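Local coordinates for stage III sporulation protein AF (Bacillus subtilis, PDB 6DCS), which is thought to form, through this ring-building-motif domain, part of a membrane channel complex essential for sporulation, at residues A95-Q99 with I113-M117. Numbering follows the deposited sequence.
Sequences AKQIQ and ITVHM
The side-chain amide of Q99 donates from NE2 to the backbone O of I113 at 3.1 Å, a fairly straight bond (155° at the hydrogen) that lies close to the plane of the amide. Glutamine suits this place because its chain is long enough to reach from the helix to the strand: CG stands anti to the backbone N (chi1 -167°) and the chain stays extended beyond it. With alanine in place of Q99 the amide is gone, and the I113 carbonyl would probably lose this donor. V115, a beta-branched residue at home in a strand, fits against the helix backbone, its CG2 lying 3.8 Å from the CA of Q99, while its CG1 meets CG2 of I98 at 4.2 Å. Further along, the SD of M117 touches CD1 of I98 at 3.9 Å, the bent M117 side chain crossing that of I98 at about a right angle. A95, small enough for a close helix approach, sets its CB against CG of M117. The 95-99 segment of helix 81-106 thus runs at 137° to strand 113-116, their axes 8.3 Å apart at closest approach, in the alpha-beta core of the ring-building motif; I98 and M117 also touch M62 of strand 55-63, which pairs with strand 113-116 in parallel.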
ATOM      1  N   ALA A  95       8.824   4.587   3.931  1.00 65.10           N
ATOM      2  CA  ALA A  95       7.860   4.338   2.862  1.00 65.96           C
ATOM      3  C   ALA A  95       8.475   3.496   1.747  1.00 62.21           C
ATOM      4  O   ALA A  95       7.913   2.464   1.348  1.00 57.86           O
ATOM      5  CB  ALA A  95       7.334   5.665   2.302  1.00 61.49           C
ATOM      6  N   LYS A  96       9.650   3.903   1.264  1.00 56.26           N
ATOM      7  CA  LYS A  96      10.288   3.181   0.179  1.00 57.71           C
ATOM      8  C   LYS A  96      10.651   1.750   0.594  1.00 63.04           C
ATOM      9  O   LYS A  96      10.802   0.874  -0.262  1.00 62.72           O
ATOM     10  CB  LYS A  96      11.523   3.954  -0.279  1.00 54.83           C
ATOM     11  CG  LYS A  96      11.963   3.655  -1.690  1.00 61.23           C
ATOM     12  CD  LYS A  96      12.764   4.838  -2.251  1.00 72.52           C
ATOM     13  CE  LYS A  96      11.953   5.708  -3.250  1.00 75.34           C
ATOM     14  NZ  LYS A  96      12.411   7.126  -3.123  1.00 60.18           N
ATOM     15  N   GLN A  97      10.791   1.471   1.884  1.00 61.09           N
ATOM     16  CA  GLN A  97      11.166   0.102   2.233  1.00 60.11           C
ATOM     17  C   GLN A  97       9.984  -0.852   2.205  1.00 54.62           C
ATOM     18  O   GLN A  97      10.133  -1.976   1.714  1.00 55.15           O
ATOM     19  CB  GLN A  97      11.842   0.039   3.601  1.00 64.47           C
ATOM     20  CG  GLN A  97      12.396  -1.368   3.946  1.00 70.41           C
ATOM     21  CD  GLN A  97      12.090  -1.820   5.385  1.00 72.47           C
ATOM     22  OE1 GLN A  97      11.157  -1.321   6.036  1.00 73.24           O
ATOM     23  NE2 GLN A  97      12.926  -2.725   5.906  1.00 69.31           N
ATOM     24  N   ILE A  98       8.824  -0.447   2.728  1.00 54.47           N
ATOM     25  CA  ILE A  98       7.592  -1.209   2.494  1.00 57.38           C
ATOM     26  C   ILE A  98       7.350  -1.430   0.997  1.00 48.30           C
ATOM     27  O   ILE A  98       6.935  -2.515   0.585  1.00 46.05           O
ATOM     28  CB  ILE A  98       6.392  -0.506   3.138  1.00 56.78           C
ATOM     29  CG1 ILE A  98       6.645  -0.332   4.623  1.00 63.18           C
ATOM     30  CG2 ILE A  98       5.141  -1.328   2.923  1.00 52.74           C
ATOM     31  CD1 ILE A  98       5.952   0.905   5.168  1.00 70.72           C
ATOM     32  N   GLN A  99       7.600  -0.421   0.163  1.00 45.87           N
ATOM     33  CA  GLN A  99       7.511  -0.625  -1.282  1.00 48.58           C
ATOM     34  C   GLN A  99       8.346  -1.796  -1.802  1.00 52.09           C
ATOM     35  O   GLN A  99       7.834  -2.706  -2.468  1.00 49.59           O
ATOM     36  CB  GLN A  99       7.946   0.629  -2.040  1.00 55.14           C
ATOM     37  CG  GLN A  99       7.565   0.551  -3.512  1.00 59.68           C
ATOM     38  CD  GLN A  99       8.158   1.648  -4.374  1.00 63.13           C
ATOM     39  OE1 GLN A  99       9.390   1.806  -4.430  1.00 73.56           O
ATOM     40  NE2 GLN A  99       7.297   2.390  -5.074  1.00 55.43           N
ATOM     41  N   ILE A 113       3.481   0.064  -7.738  1.00 49.90           N
ATOM     42  CA  ILE A 113       3.047   0.038  -6.345  1.00 52.74           C
ATOM     43  C   ILE A 113       3.162   1.428  -5.763  1.00 54.98           C
ATOM     44  O   ILE A 113       4.258   2.006  -5.731  1.00 59.91           O
ATOM     45  CB  ILE A 113       3.840  -0.968  -5.486  1.00 53.74           C
ATOM     46  CG1 ILE A 113       3.898  -2.359  -6.140  1.00 53.34           C
ATOM     47  CG2 ILE A 113       3.249  -1.066  -4.089  1.00 50.20           C
ATOM     48  CD1 ILE A 113       4.807  -3.384  -5.388  1.00 46.60           C
ATOM     49  N   THR A 114       2.049   1.953  -5.279  1.00 52.53           N
ATOM     50  CA  THR A 114       2.052   3.156  -4.464  1.00 60.85           C
ATOM     51  C   THR A 114       1.864   2.726  -3.027  1.00 59.03           C
ATOM     52  O   THR A 114       0.999   1.897  -2.746  1.00 60.37           O
ATOM     53  CB  THR A 114       0.948   4.141  -4.873  1.00 60.92           C
ATOM     54  OG1 THR A 114       1.013   4.376  -6.286  1.00 64.95           O
ATOM     55  CG2 THR A 114       1.113   5.483  -4.134  1.00 64.21           C
ATOM     56  N   VAL A 115       2.647   3.296  -2.122  1.00 63.01           N
ATOM     57  CA  VAL A 115       2.520   3.001  -0.699  1.00 64.17           C
ATOM     58  C   VAL A 115       2.062   4.279  -0.020  1.00 63.43           C
ATOM     59  O   VAL A 115       2.794   5.276  -0.016  1.00 67.48           O
ATOM     60  CB  VAL A 115       3.841   2.493  -0.094  1.00 57.77           C
ATOM     61  CG1 VAL A 115       3.701   2.319   1.417  1.00 62.89           C
ATOM     62  CG2 VAL A 115       4.272   1.211  -0.746  1.00 49.00           C
ATOM     63  N   HIS A 116       0.860   4.256   0.555  1.00 62.05           N
ATOM     64  CA  HIS A 116       0.346   5.383   1.328  1.00 68.39           C
ATOM     65  C   HIS A 116       0.547   5.110   2.817  1.00 70.93           C
ATOM     66  O   HIS A 116       0.127   4.071   3.339  1.00 71.22           O
ATOM     67  CB  HIS A 116      -1.128   5.657   1.008  1.00 69.95           C
ATOM     68  CG  HIS A 116      -1.362   6.183  -0.378  1.00 65.80           C
ATOM     69  ND1 HIS A 116      -1.105   7.490  -0.733  1.00 70.93           N
ATOM     70  CD2 HIS A 116      -1.800   5.571  -1.503  1.00 65.14           C
ATOM     71  CE1 HIS A 116      -1.379   7.663  -2.014  1.00 69.27           C
ATOM     72  NE2 HIS A 116      -1.808   6.513  -2.505  1.00 68.41           N
ATOM     73  N   MET A 117       1.195   6.048   3.492  1.00 81.24           N
ATOM     74  CA  MET A 117       1.705   5.831   4.839  1.00 85.66           C
ATOM     75  C   MET A 117       0.786   6.485   5.868  1.00 95.04           C
ATOM     76  O   MET A 117       1.154   7.427   6.567  1.00 97.68           O
ATOM     77  CB  MET A 117       3.124   6.379   4.951  1.00 87.50           C
ATOM     78  CG  MET A 117       4.211   5.334   5.141  1.00 91.17           C
ATOM     79  SD  MET A 117       3.714   3.929   6.144  1.00 91.48           S
ATOM     80  CE  MET A 117       3.142   4.763   7.638  1.00 97.58           C
TER